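Local coordinates for protein extracellular ligand-binding receptor (Desulfitobacterium hafniense, PDB 4Q6B) that binds leucine between its two lobes and probably serves as the substrate-binding component of an ABC transporter for amino acids, at residues Val15-Ala20 and Gly80-Phe85; Asp23-Glu28 and Tyr278-Thr283; Ile86-Ala91 and Ser108-Asp113; Ile93-Gly98 and Ile117-Asn122; Ala286-Asp291 and Gly323-His328. One frame throughout, in Å; residues are numbered along the deposited sequence.

Contact 1 (Val15-Ala20 and Gly80-Phe85); sequences VAWPFA and GHRNSF. With LEU (leucine), chain B.
Arg82 crosses the six-membered ring of Trp17 over one face, its CB in a CH-pi contact 3.8 Å from the centroid and its CG 3.6 Å from Trp17 CH2. With CG anti to the backbone N (chi1 -174°) and the chain extended as far as NE, the arginine runs past the tryptophan, with Pro18 CD packed against its CB, and lays one guanidinium face on the isobutyl end of the bound leucine, where Arg82 NH2 is 3.6 Å from the ligand's CD2. The guanidinium plane stands at 89° to the indole. Deeper in, Ala16 CB sits over one face of the His81 ring, 3.4 Å from CE1; Asp55 bonds ND1. One water bridges Arg82 N and Ala16 O, 2.8 Å from the latter. Ser84 holds the ligand's carboxylate, its N 2.9 Å from O and its OG 2.6 Å from OXT; Thr107, Ala105 and Asn231 bond the leucine too. Were Arg82 an alanine, the Trp17 face and the leucine methyls would probably lose the cover they share. The pocket thus separates its tasks: Ser84 grips the carboxylate by hydrogen bonds, while Arg82 meets the apolar end through a flat face.

Contact 2 (Asp23-Glu28 and Tyr278-Thr283); sequences DDLFAE and YGQPPT
Thr283 OG1 donates to Asp24 O at 2.6 Å, the hydrogen bond that ties the loop 278-283 to the start of helix 26-39. The hydroxyl comes in tilted 31° from the carbonyl plane. It lies between the backbone N and carbonyl carbon of its own residue (chi1 55°), and from there it also accepts from Ala286 N, capping the helix that follows. Beside it, Leu25 points its two methyls into the loop: CD1 lies 3.5 Å from Pro281 O, and CD2 rests 3.7 Å from Gln280 NE2, the glutamine chain arriving from the opposite direction. At the other end of the contact, the aliphatic part of Glu28 covers one face of Tyr278. Its CB stands 3.7 Å from the ring centroid, only 6° off the normal, in a CH-pi contact; Glu28 CG lies over the CD1 side of the ring, 3.6 Å from Tyr278 CD1, and the bend at chi2 turns the carboxylate away.

In the next shell, Glu31 hydrogen-bonds Tyr278 OH, and Asp24 is fixed twice: OD1 receives Phe26 N in an Asx turn at 3.0 Å, while OD2 takes Trp17 NE1. Phe26 itself stacks with Trp17 of strand 10-17. The contact lies at the surface, joining the N-terminal end of helix 26-39 to the connection between helices 265-278 and 284-301.

Contact 3 (Ile86-Ala91 and Ser108-Asp113); sequences ISIPAA and SPDLTD
A turn of helix 84-97, kinked at Pro89, passes the short 3-10 segment 109-111 with its closest CA pair, Ile88 and Leu111, 5.2 Å apart. Ile88 carries most of the contact, and its branches divide the work. CG1, anti to the carbonyl carbon (chi1 -66°), meets Leu111 at both CA and CD1, each 3.9 Å away. Beyond it, CD1 reaches into the turn, 3.9 Å from Ser108 OG and 3.7 Å from Asp110 OD2, and CG2 touches the same carboxylate oxygen. Leu111 crosses Ile88 obliquely; chi1 (179°, CG anti to the backbone N) swings its side chain toward the helix and chi2 (65°) turns CD1 onto it, where it also meets Ala91 CB at 4.2 Å and lies 3.9 Å from Ser87 O.

The polar groups bond within their own segment or to residues outside the pair. Ser108 OG accepts from Asp110 N at 3.1 Å, closing an ST turn that sets the start of the 3-10 segment, while Asp110 OD2 is bonded to His114 and Ser87 OG to Ser106. Ser108 N donates to Ser84 OG, the hydroxyl that holds the ligand carboxylate, so the turn is second shell to the leucine site. Between 86-91 and 108-113 themselves no hydrogen bond crosses: their mutual contact is van der Waals, and the polar tie lies one turn earlier in the helix, at Ser84.

Contact 4 (Ile93-Gly98 and Ile117-Asn122); sequences IYDQAG and IHVFRN
Asp95 OD1 accepts two backbone hydrogen bonds from the residues leading into strand 119-121: Ile117 N at 2.7 Å and His118 N at 2.9 Å. The first donor arrives on the syn side, 34° out of the carboxylate plane, the second nearly in line with the C-O bond; both N-H groups are thereby satisfied by one oxygen. With CG anti to the backbone N (chi1 -168°), the carboxylate swings across from the helix to meet them, and Asp95 CB packs on Val119 CG2 at 4.1 Å. With an asparagine here the charge is gone, and Ile117 N and His118 N would probably be held less strongly, since the amide could also turn its NH2 toward them. The CD2 edge of the His118 ring lies 3.3 Å from Asp95 OD1, and Gly98 CA stands over one face in a CH-pi contact, 3.6 Å from the centroid. Gly98 ends helix 84-97 in a Schellman motif, its N bonded to Asp95 O at 3.1 Å, while Ala97 O is a ligand of a calcium ion. The contact fastens the C-terminal turn of helix 84-97 to the entry of strand 119-121, outermost in the parallel sheet beside strand 101-103.

Contact 5 (Ala286-Asp291 and Gly323-His328); sequences AAAGYD and GVMGMH
A tight two-stranded hairpin, 321-323 with 326-328, is clasped here by helix 284-301 through one buried carboxylate, that of Asp291, which meets its turn. Asp291 OD1 uses its syn lone pair to take Val324 N at 2.8 Å, with an N-H...O angle of 164°. OD2 accepts twice, from opposite faces of the carboxylate plane: from Met325 N at 3.0 Å and from His328 NE2 at 2.8 Å. The imidazole meets OD2 edge-on, the oxygen nearly in the ring plane, while ring and carboxylate planes stand 81° apart; Asp336 bonds ND1 from the other side and so helps fix the ring's rotation. Three donors on a buried carboxylate probably stabilise its negative charge. Gly323 has no side chain, and any CB there would collide with OD2.

Apolar contacts flank this polar centre. Val324 reaches back with CG2 to Ala287 CB, and its CG1 meets Tyr290 CE1 at 3.8 Å. Phe270 of helix 265-278 packs against Val324 and Ala287 as well, which places the hairpin turn among helices. In Met325, a selenomethionine, SE is anti to CA (chi2 177°) and rests 3.6 Å from Ala288 CA.

Contacts 1, 3 and 5 are buried, contact 4 partly so, and contact 2 lies at the surface. Helix 84-97 runs through three of them: its start holds the ligand in contact 1, its middle packs in contact 3 and its end is tied in contact 4. Contacts 1 and 2 meet where strand 10-17 touches the start of helix 26-39. Asn122 carries contact 4 to contact 5 by donating to Ala288 O, and Arg121 bonds Ser108 O of contact 3. The chemistry differs: a carboxylate gathers backbone N-H groups in contacts 4 and 5, a hydroxyl bridges contact 2, contact 3 has no hydrogen bond across it and rests on van der Waals packing, and contact 1 combines CH-pi packing with a water.

Contact 1 (Val15-Ala20 and Gly80-Phe85)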
# COMPACT_ATOMS: atom_id res chain seq x y z
N VAL A 15 1.67 16.27 -5.33
CA VAL A 15 1.08 15.13 -4.60
C VAL A 15 -0.38 15.05 -5.06
O VAL A 15 -1.09 16.06 -5.03
CB VAL A 15 1.10 15.31 -3.06
CG1 VAL A 15 0.55 14.04 -2.40
CG2 VAL A 15 2.57 15.67 -2.55
N ALA A 16 -0.82 13.85 -5.44
CA ALA A 16 -2.20 13.61 -5.86
C ALA A 16 -2.78 12.55 -4.92
O ALA A 16 -2.23 11.42 -4.83
CB ALA A 16 -2.22 13.10 -7.30
N TRP A 17 -3.87 12.88 -4.20
CA TRP A 17 -4.42 12.00 -3.16
C TRP A 17 -5.84 12.38 -2.89
O TRP A 17 -6.21 13.51 -3.17
CB TRP A 17 -3.62 12.20 -1.84
CG TRP A 17 -3.75 11.10 -0.82
CD1 TRP A 17 -4.43 11.15 0.34
CD2 TRP A 17 -3.09 9.82 -0.86
NE1 TRP A 17 -4.27 9.95 1.05
CE2 TRP A 17 -3.45 9.13 0.32
CE3 TRP A 17 -2.22 9.20 -1.79
CZ2 TRP A 17 -2.96 7.83 0.62
CZ3 TRP A 17 -1.74 7.92 -1.50
CH2 TRP A 17 -2.12 7.26 -0.31
N PRO A 18 -6.66 11.46 -2.37
CA PRO A 18 -8.02 11.87 -2.04
C PRO A 18 -8.01 12.53 -0.65
O PRO A 18 -8.56 11.98 0.32
CB PRO A 18 -8.82 10.56 -2.03
CG PRO A 18 -7.91 9.54 -2.67
CD PRO A 18 -6.53 9.98 -2.39
N PHE A 19 -7.41 13.72 -0.57
CA PHE A 19 -7.15 14.38 0.71
C PHE A 19 -8.40 14.61 1.53
O PHE A 19 -8.44 14.32 2.75
CB PHE A 19 -6.43 15.72 0.51
CG PHE A 19 -4.98 15.60 0.10
CD1 PHE A 19 -4.02 15.18 1.03
CD2 PHE A 19 -4.57 15.91 -1.20
CE1 PHE A 19 -2.68 15.07 0.67
CE2 PHE A 19 -3.24 15.80 -1.57
CZ PHE A 19 -2.28 15.37 -0.63
N ALA A 20 -9.43 15.16 0.91
CA ALA A 20 -10.61 15.52 1.68
C ALA A 20 -11.44 14.34 2.18
O ALA A 20 -12.11 14.44 3.22
CB ALA A 20 -11.51 16.50 0.86
N GLY A 80 1.93 9.81 -5.66
CA GLY A 80 0.54 9.42 -5.86
C GLY A 80 0.50 8.27 -6.88
O GLY A 80 1.56 7.77 -7.24
N HIS A 81 -0.70 7.83 -7.30
CA HIS A 81 -1.98 8.19 -6.66
C HIS A 81 -2.27 7.08 -5.62
O HIS A 81 -1.41 6.22 -5.35
CB HIS A 81 -3.10 8.28 -7.71
CG HIS A 81 -2.90 9.39 -8.71
ND1 HIS A 81 -3.88 10.34 -8.96
CD2 HIS A 81 -1.85 9.71 -9.51
CE1 HIS A 81 -3.44 11.20 -9.86
NE2 HIS A 81 -2.21 10.84 -10.21
N ARG A 82 -3.46 7.08 -5.03
CA ARG A 82 -3.75 6.08 -3.97
C ARG A 82 -4.30 4.82 -4.60
O ARG A 82 -3.76 3.71 -4.42
CB ARG A 82 -4.80 6.62 -3.00
CG ARG A 82 -5.04 5.70 -1.80
CD ARG A 82 -6.08 6.35 -0.85
NE ARG A 82 -6.36 5.58 0.37
CZ ARG A 82 -7.39 4.76 0.52
NH1 ARG A 82 -7.57 4.12 1.67
NH2 ARG A 82 -8.24 4.58 -0.49
N ASN A 83 -5.34 4.98 -5.41
CA ASN A 83 -6.05 3.80 -5.92
C ASN A 83 -5.34 3.29 -7.16
O ASN A 83 -5.00 4.08 -8.05
CB ASN A 83 -7.49 4.17 -6.34
CG ASN A 83 -8.30 4.73 -5.18
OD1 ASN A 83 -8.20 5.91 -4.88
ND2 ASN A 83 -9.06 3.86 -4.49
N SER A 84 -5.13 1.98 -7.25
CA SER A 84 -4.49 1.46 -8.47
C SER A 84 -5.26 1.75 -9.76
O SER A 84 -4.64 1.95 -10.82
CB SER A 84 -4.25 -0.05 -8.34
OG SER A 84 -3.30 -0.34 -7.33
N PHE A 85 -6.59 1.79 -9.73
CA PHE A 85 -7.31 2.07 -10.99
C PHE A 85 -7.11 3.49 -11.52
O PHE A 85 -7.44 3.78 -12.69
CB PHE A 85 -8.79 1.72 -10.88
CG PHE A 85 -9.61 2.78 -10.17
CD1 PHE A 85 -10.27 3.75 -10.90
CD2 PHE A 85 -9.72 2.79 -8.79
CE1 PHE A 85 -11.04 4.73 -10.27
CE2 PHE A 85 -10.49 3.79 -8.14
CZ PHE A 85 -11.13 4.75 -8.90
N LEU B . -4.03 -0.74 -2.25
CA LEU B . -5.22 -0.08 -2.80
C LEU B . -5.11 0.02 -4.32
O LEU B . -6.03 0.46 -4.99
CB LEU B . -5.36 1.31 -2.19
CG LEU B . -5.69 1.02 -0.72
CD1 LEU B . -4.83 1.84 0.20
CD2 LEU B . -7.16 1.18 -0.37
OXT LEU B . -4.08 -0.39 -4.87
O HOH W 1 -4.34 9.62 -5.08

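Contact 2 (Asp23-Glu28 and Tyr278-Thr283)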
# COMPACT_ATOMS: atom_id res chain seq x y z
N ASP A 23 -9.38 10.39 6.32
CA ASP A 23 -8.77 10.80 7.58
C ASP A 23 -7.59 9.89 7.88
O ASP A 23 -7.55 9.28 8.94
CB ASP A 23 -9.76 10.63 8.75
CG ASP A 23 -11.15 11.19 8.45
OD1 ASP A 23 -12.13 10.42 8.62
OD2 ASP A 23 -11.24 12.38 8.08
N ASP A 24 -6.64 9.82 6.97
CA ASP A 24 -5.61 8.78 7.09
C ASP A 24 -4.22 9.29 7.49
O ASP A 24 -3.22 8.54 7.39
CB ASP A 24 -5.52 8.06 5.75
CG ASP A 24 -5.11 8.99 4.62
OD1 ASP A 24 -4.95 10.24 4.85
OD2 ASP A 24 -4.91 8.47 3.50
N LEU A 25 -4.17 10.56 7.89
CA LEU A 25 -2.91 11.22 8.30
C LEU A 25 -1.85 11.26 7.21
O LEU A 25 -0.66 11.40 7.51
CB LEU A 25 -2.35 10.59 9.60
CG LEU A 25 -3.28 10.70 10.79
CD1 LEU A 25 -2.74 9.95 12.04
CD2 LEU A 25 -3.56 12.19 11.13
N PHE A 26 -2.26 11.16 5.95
CA PHE A 26 -1.28 11.14 4.89
C PHE A 26 -0.61 12.52 4.76
O PHE A 26 0.63 12.64 4.71
CB PHE A 26 -1.96 10.75 3.58
CG PHE A 26 -1.03 10.68 2.44
CD1 PHE A 26 -0.01 9.73 2.41
CD2 PHE A 26 -1.20 11.54 1.35
CE1 PHE A 26 0.83 9.67 1.33
CE2 PHE A 26 -0.35 11.50 0.27
CZ PHE A 26 0.66 10.55 0.25
N ALA A 27 -1.43 13.57 4.79
CA ALA A 27 -0.92 14.94 4.72
C ALA A 27 0.04 15.26 5.86
O ALA A 27 1.05 15.95 5.63
CB ALA A 27 -2.09 15.98 4.67
N GLU A 28 -0.25 14.74 7.06
CA GLU A 28 0.60 14.92 8.23
C GLU A 28 1.98 14.27 8.00
O GLU A 28 3.02 14.86 8.30
CB GLU A 28 -0.09 14.36 9.48
CG GLU A 28 -1.21 15.25 10.01
CD GLU A 28 -2.53 15.19 9.21
OE1 GLU A 28 -3.44 15.97 9.56
OE2 GLU A 28 -2.69 14.37 8.30
N TYR A 278 1.78 15.87 16.05
CA TYR A 278 0.36 15.66 15.66
C TYR A 278 -0.51 15.07 16.76
O TYR A 278 -1.73 15.11 16.67
CB TYR A 278 0.22 14.86 14.35
CG TYR A 278 0.96 15.52 13.22
CD1 TYR A 278 0.55 16.76 12.74
CD2 TYR A 278 2.11 14.95 12.69
CE1 TYR A 278 1.23 17.42 11.73
CE2 TYR A 278 2.81 15.60 11.66
CZ TYR A 278 2.36 16.82 11.21
OH TYR A 278 3.04 17.48 10.20
N GLY A 279 0.11 14.54 17.82
CA GLY A 279 -0.67 14.22 19.00
C GLY A 279 -1.45 12.92 18.85
O GLY A 279 -2.40 12.68 19.59
N GLN A 280 -1.02 12.08 17.92
CA GLN A 280 -1.59 10.74 17.77
C GLN A 280 -0.58 9.88 17.00
O GLN A 280 0.36 10.41 16.40
CB GLN A 280 -2.93 10.83 17.03
CG GLN A 280 -2.83 11.53 15.73
CD GLN A 280 -4.19 11.94 15.13
OE1 GLN A 280 -5.13 11.14 15.07
NE2 GLN A 280 -4.28 13.18 14.65
N PRO A 281 -0.75 8.55 17.05
CA PRO A 281 0.21 7.66 16.39
C PRO A 281 0.15 7.80 14.86
O PRO A 281 -0.93 8.06 14.34
CB PRO A 281 -0.32 6.27 16.74
CG PRO A 281 -1.18 6.47 17.93
CD PRO A 281 -1.83 7.78 17.69
N PRO A 282 1.27 7.62 14.18
CA PRO A 282 1.17 7.67 12.71
C PRO A 282 0.50 6.42 12.15
O PRO A 282 0.58 5.34 12.76
CB PRO A 282 2.63 7.73 12.25
CG PRO A 282 3.40 7.03 13.37
CD PRO A 282 2.67 7.42 14.65
N THR A 283 -0.15 6.57 11.01
CA THR A 283 -0.70 5.44 10.25
C THR A 283 0.35 4.90 9.26
O THR A 283 1.40 5.53 9.02
CB THR A 283 -1.88 5.92 9.41
OG1 THR A 283 -1.46 7.02 8.57
CG2 THR A 283 -3.02 6.41 10.30

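Contact 3 (Ile86-Ala91 and Ser108-Asp113)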
# COMPACT_ATOMS: atom_id res chain seq x y z
N ILE A 86 -6.60 4.36 -10.66
CA ILE A 86 -6.16 5.70 -11.07
C ILE A 86 -4.67 5.74 -11.36
O ILE A 86 -4.26 6.23 -12.40
CB ILE A 86 -6.58 6.72 -9.99
CG1 ILE A 86 -8.08 6.57 -9.75
CG2 ILE A 86 -6.15 8.19 -10.39
CD1 ILE A 86 -8.62 7.65 -8.82
N SER A 87 -3.84 5.16 -10.49
CA SER A 87 -2.39 5.22 -10.73
C SER A 87 -1.99 4.54 -12.05
O SER A 87 -1.09 5.03 -12.75
CB SER A 87 -1.62 4.55 -9.58
OG SER A 87 -1.70 5.33 -8.40
N ILE A 88 -2.59 3.41 -12.38
CA ILE A 88 -2.17 2.71 -13.60
C ILE A 88 -2.35 3.57 -14.88
O ILE A 88 -1.39 3.79 -15.62
CB ILE A 88 -2.86 1.32 -13.69
CG1 ILE A 88 -2.34 0.43 -12.54
CG2 ILE A 88 -2.67 0.69 -15.06
CD1 ILE A 88 -3.24 -0.83 -12.40
N PRO A 89 -3.55 4.11 -15.11
CA PRO A 89 -3.60 4.96 -16.32
C PRO A 89 -2.87 6.31 -16.14
O PRO A 89 -2.27 6.81 -17.13
CB PRO A 89 -5.10 5.19 -16.55
CG PRO A 89 -5.75 4.84 -15.28
CD PRO A 89 -4.89 3.82 -14.56
N ALA A 90 -2.91 6.90 -14.94
CA ALA A 90 -2.21 8.18 -14.75
C ALA A 90 -0.70 8.01 -14.99
O ALA A 90 -0.06 8.90 -15.54
CB ALA A 90 -2.43 8.75 -13.34
N ALA A 91 -0.14 6.87 -14.58
CA ALA A 91 1.27 6.56 -14.84
C ALA A 91 1.64 6.65 -16.31
O ALA A 91 2.83 6.92 -16.62
CB ALA A 91 1.59 5.14 -14.34
N SER A 108 -1.57 -2.88 -6.90
CA SER A 108 -1.77 -3.79 -8.03
C SER A 108 -0.47 -4.17 -8.74
O SER A 108 0.32 -3.31 -9.14
CB SER A 108 -2.69 -3.18 -9.08
OG SER A 108 -2.79 -4.05 -10.23
N PRO A 109 -0.26 -5.47 -8.94
CA PRO A 109 0.89 -5.92 -9.74
C PRO A 109 0.96 -5.30 -11.14
O PRO A 109 2.05 -5.10 -11.68
CB PRO A 109 0.68 -7.43 -9.82
CG PRO A 109 -0.04 -7.77 -8.51
CD PRO A 109 -0.97 -6.58 -8.28
N ASP A 110 -0.19 -4.95 -11.72
CA ASP A 110 -0.24 -4.45 -13.07
C ASP A 110 0.46 -3.07 -13.25
O ASP A 110 0.79 -2.66 -14.38
CB ASP A 110 -1.71 -4.37 -13.51
CG ASP A 110 -1.86 -4.08 -14.97
OD1 ASP A 110 -1.34 -4.88 -15.81
OD2 ASP A 110 -2.46 -3.04 -15.29
N LEU A 111 0.63 -2.34 -12.15
CA LEU A 111 1.24 -1.02 -12.22
C LEU A 111 2.60 -1.11 -12.89
O LEU A 111 3.00 -0.21 -13.66
CB LEU A 111 1.32 -0.39 -10.82
CG LEU A 111 1.98 1.00 -10.81
CD1 LEU A 111 1.12 1.97 -11.59
CD2 LEU A 111 2.18 1.46 -9.34
N THR A 112 3.32 -2.21 -12.63
CA THR A 112 4.71 -2.29 -13.11
C THR A 112 4.84 -3.27 -14.27
O THR A 112 5.94 -3.73 -14.60
CB THR A 112 5.67 -2.66 -11.95
OG1 THR A 112 5.17 -3.82 -11.28
CG2 THR A 112 5.74 -1.54 -10.95
N ASP A 113 3.70 -3.53 -14.91
CA ASP A 113 3.63 -4.47 -16.02
C ASP A 113 3.33 -3.77 -17.33
O ASP A 113 2.78 -4.37 -18.25
CB ASP A 113 2.51 -5.52 -15.77
CG ASP A 113 2.91 -6.59 -14.79
OD1 ASP A 113 4.09 -6.67 -14.36
OD2 ASP A 113 2.00 -7.38 -14.42

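Contact 4 (Ile93-Gly98 and Ile117-Asn122)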
# COMPACT_ATOMS: atom_id res chain seq x y z
N ILE A 93 0.62 8.92 -18.45
CA ILE A 93 0.85 10.34 -18.64
C ILE A 93 2.18 10.74 -18.01
O ILE A 93 2.98 11.46 -18.61
CB ILE A 93 -0.30 11.18 -18.03
CG1 ILE A 93 -1.61 10.91 -18.79
CG2 ILE A 93 0.04 12.71 -18.03
CD1 ILE A 93 -2.83 11.60 -18.14
N TYR A 94 2.44 10.32 -16.77
CA TYR A 94 3.71 10.67 -16.14
C TYR A 94 4.88 10.05 -16.89
O TYR A 94 5.87 10.73 -17.14
CB TYR A 94 3.68 10.17 -14.70
CG TYR A 94 2.63 10.86 -13.83
CD1 TYR A 94 2.64 12.25 -13.63
CD2 TYR A 94 1.66 10.10 -13.18
CE1 TYR A 94 1.68 12.87 -12.83
CE2 TYR A 94 0.75 10.69 -12.32
CZ TYR A 94 0.76 12.08 -12.16
OH TYR A 94 -0.19 12.64 -11.34
N ASP A 95 4.74 8.78 -17.30
CA ASP A 95 5.86 8.11 -17.97
C ASP A 95 6.19 8.77 -19.31
O ASP A 95 7.37 8.99 -19.66
CB ASP A 95 5.55 6.63 -18.16
CG ASP A 95 6.78 5.82 -18.57
OD1 ASP A 95 7.73 5.73 -17.79
OD2 ASP A 95 6.78 5.29 -19.68
N GLN A 96 5.16 9.08 -20.11
CA GLN A 96 5.42 9.72 -21.39
C GLN A 96 6.01 11.12 -21.21
O GLN A 96 6.74 11.61 -22.09
CB GLN A 96 4.11 9.83 -22.20
CG GLN A 96 3.77 8.60 -22.97
CD GLN A 96 4.32 8.70 -24.39
OE1 GLN A 96 3.72 9.33 -25.27
NE2 GLN A 96 5.49 8.10 -24.61
N ALA A 97 5.66 11.80 -20.12
CA ALA A 97 6.29 13.11 -19.79
C ALA A 97 7.70 13.05 -19.17
O ALA A 97 8.35 14.09 -18.96
CB ALA A 97 5.37 13.93 -18.88
N GLY A 98 8.16 11.85 -18.82
CA GLY A 98 9.46 11.72 -18.17
C GLY A 98 9.41 12.37 -16.80
O GLY A 98 10.33 13.09 -16.45
N ILE A 117 9.13 3.47 -17.22
CA ILE A 117 10.47 3.69 -16.68
C ILE A 117 10.46 4.70 -15.53
O ILE A 117 11.43 4.76 -14.76
CB ILE A 117 11.36 4.31 -17.77
CG1 ILE A 117 11.63 3.33 -18.89
CG2 ILE A 117 12.69 4.72 -17.20
CD1 ILE A 117 12.34 4.06 -20.05
N HIS A 118 9.44 5.56 -15.44
CA HIS A 118 9.45 6.66 -14.47
C HIS A 118 8.50 6.43 -13.30
O HIS A 118 8.13 7.34 -12.55
CB HIS A 118 9.08 7.96 -15.20
CG HIS A 118 10.06 8.32 -16.27
ND1 HIS A 118 11.27 8.91 -15.99
CD2 HIS A 118 10.02 8.13 -17.62
CE1 HIS A 118 11.94 9.07 -17.12
NE2 HIS A 118 11.21 8.62 -18.12
N VAL A 119 8.06 5.20 -13.19
CA VAL A 119 6.89 4.92 -12.33
C VAL A 119 7.31 3.94 -11.23
O VAL A 119 7.89 2.89 -11.50
CB VAL A 119 5.76 4.30 -13.19
CG1 VAL A 119 4.60 3.82 -12.34
CG2 VAL A 119 5.27 5.30 -14.24
N PHE A 120 7.00 4.28 -9.98
CA PHE A 120 7.52 3.54 -8.81
C PHE A 120 6.44 3.38 -7.76
O PHE A 120 5.48 4.11 -7.79
CB PHE A 120 8.69 4.30 -8.17
CG PHE A 120 9.89 4.47 -9.08
CD1 PHE A 120 10.95 3.59 -8.99
CD2 PHE A 120 9.94 5.49 -10.05
CE1 PHE A 120 12.06 3.71 -9.83
CE2 PHE A 120 11.05 5.65 -10.86
CZ PHE A 120 12.12 4.76 -10.75
N ARG A 121 6.61 2.45 -6.83
CA ARG A 121 5.83 2.52 -5.58
C ARG A 121 6.77 2.19 -4.48
O ARG A 121 7.74 1.49 -4.73
CB ARG A 121 4.69 1.51 -5.59
CG ARG A 121 5.11 0.12 -6.01
CD ARG A 121 3.97 -0.89 -5.70
NE ARG A 121 4.07 -1.96 -6.70
CZ ARG A 121 3.07 -2.34 -7.48
NH1 ARG A 121 3.27 -3.26 -8.42
NH2 ARG A 121 1.86 -1.79 -7.34
N ASN A 122 6.53 2.71 -3.28
CA ASN A 122 7.47 2.45 -2.16
C ASN A 122 6.85 1.53 -1.12
O ASN A 122 7.22 1.55 0.05
CB ASN A 122 8.03 3.76 -1.52
CG ASN A 122 6.96 4.53 -0.79
OD1 ASN A 122 5.77 4.37 -1.09
ND2 ASN A 122 7.35 5.34 0.19

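Contact 5 (Ala286-Asp291 and Gly323-His328)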
# COMPACT_ATOMS: atom_id res chain seq x y z
N ALA A 286 0.80 7.58 6.62
CA ALA A 286 1.68 8.67 7.06
C ALA A 286 3.13 8.23 6.88
O ALA A 286 3.98 9.02 6.43
CB ALA A 286 1.48 8.97 8.52
N ALA A 287 3.40 6.97 7.24
CA ALA A 287 4.77 6.43 7.12
C ALA A 287 5.25 6.29 5.66
O ALA A 287 6.39 6.64 5.33
CB ALA A 287 4.87 5.07 7.87
N ALA A 288 4.39 5.78 4.79
CA ALA A 288 4.69 5.66 3.36
C ALA A 288 4.88 7.04 2.70
O ALA A 288 5.79 7.24 1.89
CB ALA A 288 3.58 4.86 2.67
N GLY A 289 4.02 8.00 3.06
CA GLY A 289 4.19 9.38 2.59
C GLY A 289 5.50 10.00 3.05
O GLY A 289 6.20 10.68 2.27
N TYR A 290 5.85 9.80 4.32
CA TYR A 290 7.08 10.31 4.87
C TYR A 290 8.28 9.71 4.12
O TYR A 290 9.17 10.46 3.64
CB TYR A 290 7.12 10.03 6.40
CG TYR A 290 8.35 10.60 7.10
CD1 TYR A 290 9.55 9.89 7.13
CD2 TYR A 290 8.30 11.82 7.73
CE1 TYR A 290 10.68 10.40 7.80
CE2 TYR A 290 9.40 12.36 8.37
CZ TYR A 290 10.60 11.64 8.41
OH TYR A 290 11.69 12.18 9.06
N ASP A 291 8.31 8.39 3.98
CA ASP A 291 9.44 7.79 3.28
C ASP A 291 9.49 8.25 1.81
O ASP A 291 10.62 8.42 1.26
CB ASP A 291 9.41 6.25 3.32
CG ASP A 291 10.07 5.68 4.58
OD1 ASP A 291 10.63 6.43 5.42
OD2 ASP A 291 10.02 4.44 4.73
N GLY A 323 14.53 3.47 5.44
CA GLY A 323 13.46 4.41 5.72
C GLY A 323 12.76 4.01 7.01
O GLY A 323 13.15 3.05 7.66
N VAL A 324 11.67 4.71 7.34
CA VAL A 324 10.94 4.37 8.56
C VAL A 324 10.17 3.08 8.41
O VAL A 324 9.85 2.42 9.40
CB VAL A 324 9.99 5.52 8.98
CG1 VAL A 324 10.75 6.84 8.99
CG2 VAL A 324 8.74 5.59 8.07
N MSE A 325 9.88 2.71 7.17
CA MSE A 325 9.13 1.47 6.92
C MSE A 325 10.04 0.24 6.97
O MSE A 325 9.56 -0.90 7.04
CB MSE A 325 8.49 1.55 5.54
CG MSE A 325 7.36 2.54 5.51
SE MSE A 325 6.69 2.64 3.67
CE MSE A 325 6.39 0.70 3.34
N GLY A 326 11.35 0.45 6.89
CA GLY A 326 12.29 -0.64 6.67
C GLY A 326 13.21 -0.36 5.46
O GLY A 326 13.41 0.81 5.06
N MSE A 327 13.77 -1.41 4.87
CA MSE A 327 14.66 -1.17 3.77
C MSE A 327 13.94 -1.17 2.44
O MSE A 327 13.21 -2.12 2.12
CB MSE A 327 15.83 -2.15 3.75
CG MSE A 327 16.79 -1.81 2.65
SE MSE A 327 16.44 -2.90 1.08
CE MSE A 327 17.73 -4.26 1.52
N HIS A 328 14.15 -0.09 1.69
CA HIS A 328 13.54 0.11 0.37
C HIS A 328 14.56 -0.24 -0.70
O HIS A 328 15.74 -0.01 -0.53
CB HIS A 328 13.14 1.58 0.20
CG HIS A 328 11.96 2.00 1.04
ND1 HIS A 328 10.65 1.83 0.65
CD2 HIS A 328 11.91 2.62 2.25
CE1 HIS A 328 9.84 2.32 1.58
NE2 HIS A 328 10.58 2.80 2.56